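Local coordinates for A rubisco-like protein (Burkholderia fungorum, PDB 3NWR) that belongs to the rubisco superfamily as a rubisco-like protein and is classed as a lyase, its own reaction and substrate remaining unspecified, at residues 313-325 with 351-363. Sequence-based numbering, arbitrary orientation.
With SO4 (sulfate ion), chain B.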
# COMPACT_ATOMS: atom_id res chain seq x y z
N VAL A 313 -11.78 4.42 10.34
CA VAL A 313 -12.80 4.03 9.36
C VAL A 313 -14.02 3.37 10.03
O VAL A 313 -13.90 2.76 11.09
CB VAL A 313 -12.24 3.10 8.27
CG1 VAL A 313 -11.12 3.82 7.50
CG2 VAL A 313 -11.72 1.80 8.88
N ASP A 314 -15.18 3.48 9.38
CA ASP A 314 -16.43 2.99 9.96
C ASP A 314 -16.88 1.66 9.38
O ASP A 314 -17.56 0.89 10.06
CB ASP A 314 -17.52 4.03 9.73
CG ASP A 314 -17.31 5.28 10.54
OD1 ASP A 314 -17.28 5.16 11.78
OD2 ASP A 314 -17.17 6.37 9.94
N HIS A 315 -16.55 1.43 8.11
CA HIS A 315 -16.90 0.20 7.41
C HIS A 315 -15.65 -0.41 6.81
O HIS A 315 -14.75 0.31 6.35
CB HIS A 315 -17.81 0.48 6.22
CG HIS A 315 -19.07 1.22 6.54
ND1 HIS A 315 -19.89 1.72 5.55
CD2 HIS A 315 -19.67 1.53 7.72
CE1 HIS A 315 -20.94 2.31 6.10
NE2 HIS A 315 -20.83 2.21 7.42
N MET A 316 -15.60 -1.75 6.75
CA MET A 316 -14.55 -2.45 6.02
C MET A 316 -15.14 -3.53 5.13
O MET A 316 -16.10 -4.21 5.53
CB MET A 316 -13.55 -3.11 6.98
CG MET A 316 -12.59 -2.14 7.68
SD MET A 316 -11.29 -1.44 6.61
CE MET A 316 -10.15 -2.83 6.46
N HIS A 317 -14.56 -3.70 3.95
CA HIS A 317 -14.99 -4.74 3.02
C HIS A 317 -14.37 -6.09 3.33
O HIS A 317 -13.17 -6.18 3.65
CB HIS A 317 -14.63 -4.33 1.59
CG HIS A 317 -15.63 -3.41 0.98
ND1 HIS A 317 -16.55 -3.84 0.05
CD2 HIS A 317 -15.87 -2.09 1.17
CE1 HIS A 317 -17.32 -2.82 -0.30
NE2 HIS A 317 -16.92 -1.75 0.36
N VAL A 318 -15.19 -7.13 3.19
CA VAL A 318 -14.75 -8.50 3.45
C VAL A 318 -14.97 -9.44 2.26
O VAL A 318 -14.73 -10.64 2.36
CB VAL A 318 -15.45 -9.09 4.69
CG1 VAL A 318 -15.14 -8.25 5.92
CG2 VAL A 318 -16.96 -9.22 4.49
N HIS A 319 -15.39 -8.87 1.14
CA HIS A 319 -15.80 -9.63 -0.04
C HIS A 319 -16.99 -10.51 0.33
O HIS A 319 -17.80 -10.07 1.13
CB HIS A 319 -14.60 -10.29 -0.73
CG HIS A 319 -13.71 -9.29 -1.40
ND1 HIS A 319 -12.62 -9.64 -2.17
CD2 HIS A 319 -13.76 -7.94 -1.42
CE1 HIS A 319 -12.04 -8.55 -2.63
NE2 HIS A 319 -12.72 -7.50 -2.20
N GLY A 320 -17.14 -11.70 -0.24
CA GLY A 320 -18.42 -12.38 -0.03
C GLY A 320 -18.41 -13.89 -0.12
O GLY A 320 -17.59 -14.47 -0.82
N LEU A 321 -19.35 -14.51 0.59
CA LEU A 321 -19.52 -15.96 0.52
C LEU A 321 -20.05 -16.34 -0.86
O LEU A 321 -20.93 -15.68 -1.41
CB LEU A 321 -20.48 -16.42 1.62
CG LEU A 321 -19.96 -16.10 3.02
CD1 LEU A 321 -20.98 -16.52 4.06
CD2 LEU A 321 -18.59 -16.74 3.28
N ALA A 322 -19.49 -17.42 -1.42
CA ALA A 322 -19.81 -17.86 -2.77
C ALA A 322 -19.60 -16.73 -3.77
O ALA A 322 -20.33 -16.61 -4.75
CB ALA A 322 -21.26 -18.37 -2.84
N GLY A 323 -18.59 -15.90 -3.53
CA GLY A 323 -18.38 -14.74 -4.37
C GLY A 323 -17.72 -15.05 -5.70
O GLY A 323 -17.40 -16.21 -5.99
N LYS A 324 -17.51 -14.02 -6.50
CA LYS A 324 -16.88 -14.17 -7.81
C LYS A 324 -15.38 -13.85 -7.76
O LYS A 324 -14.67 -14.06 -8.74
CB LYS A 324 -17.59 -13.30 -8.85
CG LYS A 324 -19.06 -13.64 -9.01
CD LYS A 324 -19.76 -12.78 -10.05
CE LYS A 324 -21.23 -13.15 -10.15
NZ LYS A 324 -21.91 -12.46 -11.29
N PHE A 325 -14.91 -13.36 -6.62
CA PHE A 325 -13.49 -13.09 -6.42
C PHE A 325 -12.73 -14.38 -6.04
O PHE A 325 -13.33 -15.45 -5.89
CB PHE A 325 -13.30 -12.06 -5.29
CG PHE A 325 -13.69 -10.64 -5.66
CD1 PHE A 325 -13.19 -10.02 -6.79
CD2 PHE A 325 -14.52 -9.91 -4.83
CE1 PHE A 325 -13.53 -8.71 -7.11
CE2 PHE A 325 -14.87 -8.60 -5.13
CZ PHE A 325 -14.37 -8.00 -6.28
N VAL A 351 -16.34 -2.33 13.63
CA VAL A 351 -16.72 -1.67 12.38
C VAL A 351 -17.72 -2.54 11.64
O VAL A 351 -17.87 -3.74 11.92
CB VAL A 351 -15.50 -1.36 11.49
CG1 VAL A 351 -14.56 -0.37 12.19
CG2 VAL A 351 -14.76 -2.64 11.08
N LEU A 352 -18.41 -1.93 10.69
CA LEU A 352 -19.45 -2.62 9.93
C LEU A 352 -18.84 -3.37 8.77
O LEU A 352 -18.20 -2.76 7.91
CB LEU A 352 -20.46 -1.59 9.41
CG LEU A 352 -21.71 -2.13 8.73
CD1 LEU A 352 -22.65 -2.81 9.73
CD2 LEU A 352 -22.43 -0.99 8.01
N PRO A 353 -19.02 -4.71 8.71
CA PRO A 353 -18.50 -5.45 7.56
C PRO A 353 -19.40 -5.28 6.35
O PRO A 353 -20.64 -5.30 6.48
CB PRO A 353 -18.49 -6.90 8.05
CG PRO A 353 -19.65 -6.96 9.02
CD PRO A 353 -19.64 -5.59 9.72
N ALA A 354 -18.79 -5.08 5.19
CA ALA A 354 -19.50 -4.98 3.93
C ALA A 354 -19.22 -6.21 3.08
O ALA A 354 -18.08 -6.46 2.67
CB ALA A 354 -19.13 -3.69 3.19
N PHE A 355 -20.27 -7.00 2.85
CA PHE A 355 -20.16 -8.19 2.02
C PHE A 355 -20.52 -7.83 0.59
O PHE A 355 -21.49 -7.09 0.37
CB PHE A 355 -21.15 -9.24 2.50
CG PHE A 355 -20.81 -9.83 3.84
CD1 PHE A 355 -20.14 -11.05 3.92
CD2 PHE A 355 -21.17 -9.18 5.01
CE1 PHE A 355 -19.82 -11.60 5.15
CE2 PHE A 355 -20.86 -9.72 6.25
CZ PHE A 355 -20.19 -10.94 6.32
N SER A 356 -19.78 -8.37 -0.37
CA SER A 356 -20.05 -8.09 -1.77
C SER A 356 -19.50 -9.19 -2.67
O SER A 356 -18.73 -10.04 -2.23
CB SER A 356 -19.42 -6.77 -2.18
OG SER A 356 -18.01 -6.91 -2.22
N SER A 357 -19.91 -9.13 -3.94
CA SER A 357 -19.49 -10.04 -5.01
C SER A 357 -20.43 -11.25 -5.12
O SER A 357 -20.37 -12.17 -4.31
CB SER A 357 -18.04 -10.50 -4.85
OG SER A 357 -17.63 -11.24 -5.98
N GLY A 358 -21.31 -11.21 -6.13
CA GLY A 358 -22.24 -12.30 -6.38
C GLY A 358 -23.24 -12.52 -5.25
O GLY A 358 -23.75 -13.63 -5.07
N GLN A 359 -23.52 -11.47 -4.49
CA GLN A 359 -24.45 -11.59 -3.37
C GLN A 359 -25.89 -11.46 -3.83
O GLN A 359 -26.23 -10.63 -4.67
CB GLN A 359 -24.13 -10.56 -2.30
CG GLN A 359 -22.73 -10.72 -1.71
CD GLN A 359 -22.49 -12.13 -1.19
OE1 GLN A 359 -23.13 -12.55 -0.22
NE2 GLN A 359 -21.57 -12.85 -1.82
N TRP A 360 -26.75 -12.30 -3.26
CA TRP A 360 -28.16 -12.29 -3.62
C TRP A 360 -28.93 -13.08 -2.56
O TRP A 360 -28.36 -13.47 -1.54
CB TRP A 360 -28.36 -12.88 -5.03
CG TRP A 360 -28.06 -14.34 -5.14
CD1 TRP A 360 -26.83 -14.94 -5.06
CD2 TRP A 360 -29.00 -15.39 -5.36
NE1 TRP A 360 -26.96 -16.31 -5.23
CE2 TRP A 360 -28.28 -16.61 -5.40
CE3 TRP A 360 -30.40 -15.43 -5.52
CZ2 TRP A 360 -28.91 -17.84 -5.60
CZ3 TRP A 360 -31.01 -16.65 -5.71
CH2 TRP A 360 -30.27 -17.84 -5.75
N ALA A 361 -30.22 -13.31 -2.78
CA ALA A 361 -31.00 -14.06 -1.79
C ALA A 361 -30.30 -15.34 -1.36
O ALA A 361 -30.28 -15.69 -0.18
CB ALA A 361 -32.39 -14.38 -2.32
N GLY A 362 -29.71 -16.04 -2.33
CA GLY A 362 -29.09 -17.33 -2.08
C GLY A 362 -27.80 -17.34 -1.28
O GLY A 362 -27.27 -18.41 -0.98
N THR A 363 -27.26 -16.16 -0.95
CA THR A 363 -26.08 -16.11 -0.09
C THR A 363 -26.40 -15.53 1.29
O THR A 363 -25.52 -15.37 2.14
CB THR A 363 -24.93 -15.28 -0.71
OG1 THR A 363 -25.38 -13.93 -0.92
CG2 THR A 363 -24.50 -15.87 -2.04
S SO4 B . -22.46 -9.48 -9.11
O1 SO4 B . -23.22 -8.24 -9.29
O2 SO4 B . -23.31 -10.52 -8.55
O3 SO4 B . -21.34 -9.23 -8.21
O4 SO4 B . -21.93 -9.92 -10.40
O HOH W 1 -16.88 -6.54 0.19
O HOH W 2 -21.49 -13.04 1.76
O HOH W 3 -22.86 -16.13 -5.62
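Met316 and Ala354 pair in the ladder of the parallel strands 315-319 and 352-355: Ala354 N donates to Met316 O at 2.8 Å, and the ladder continues from Leu352 N to Asp314 O, Met316 N to Leu352 O and Val318 N to Ala354 O. Past Val318 the regular pattern breaks. Ser356 N still reaches His319 O, but from above the carbonyl plane, and a water fills in, accepting from His319 N, donating to Ala354 O and bonding His317 ND1 and Ser356 OG as well.

Three methyl groups sit over ring faces. Ala354 CB lies 3.9 Å from the His317 ring centroid, almost exactly on its normal, and Leu352 CD2 covers the His315 ring nearer its rim; His282 bonds His317 NE2 and, through its own ND1, His315 ND1, while Thr152 takes His315 NE2. Val318, whose CA-CB bond points toward the other strand, puts CG2 between its backbone N and carbonyl carbon, which sets that methyl 3.8 Å from the centroid of the Phe355 ring.

With helix 329-340 as the crossover, the strands form a beta-alpha-beta unit of the TIM barrel that rubisco-family catalytic domains share, and the loops that follow lie at the C-terminal ends of the strands, where such barrels carry their active sites.

Side-chain polar bonds tie these loops together. Gln359, bent at chi2 (-54°), turns its amide back so that NE2 grips both Leu321 O (2.9 Å) and Ser357 O (2.8 Å), each nearly in the amide plane. Ser357 OG accepts from Lys324 N at 2.8 Å, while Ser357 CB packs 3.6 Å from Phe325 CD2. The extended Lys324 chain reaches a sulfate, probably from the crystallisation liquor, with Lys324 NZ 2.7 Å from sulfate O4; Gly358 N and Gly382 N bind the same anion.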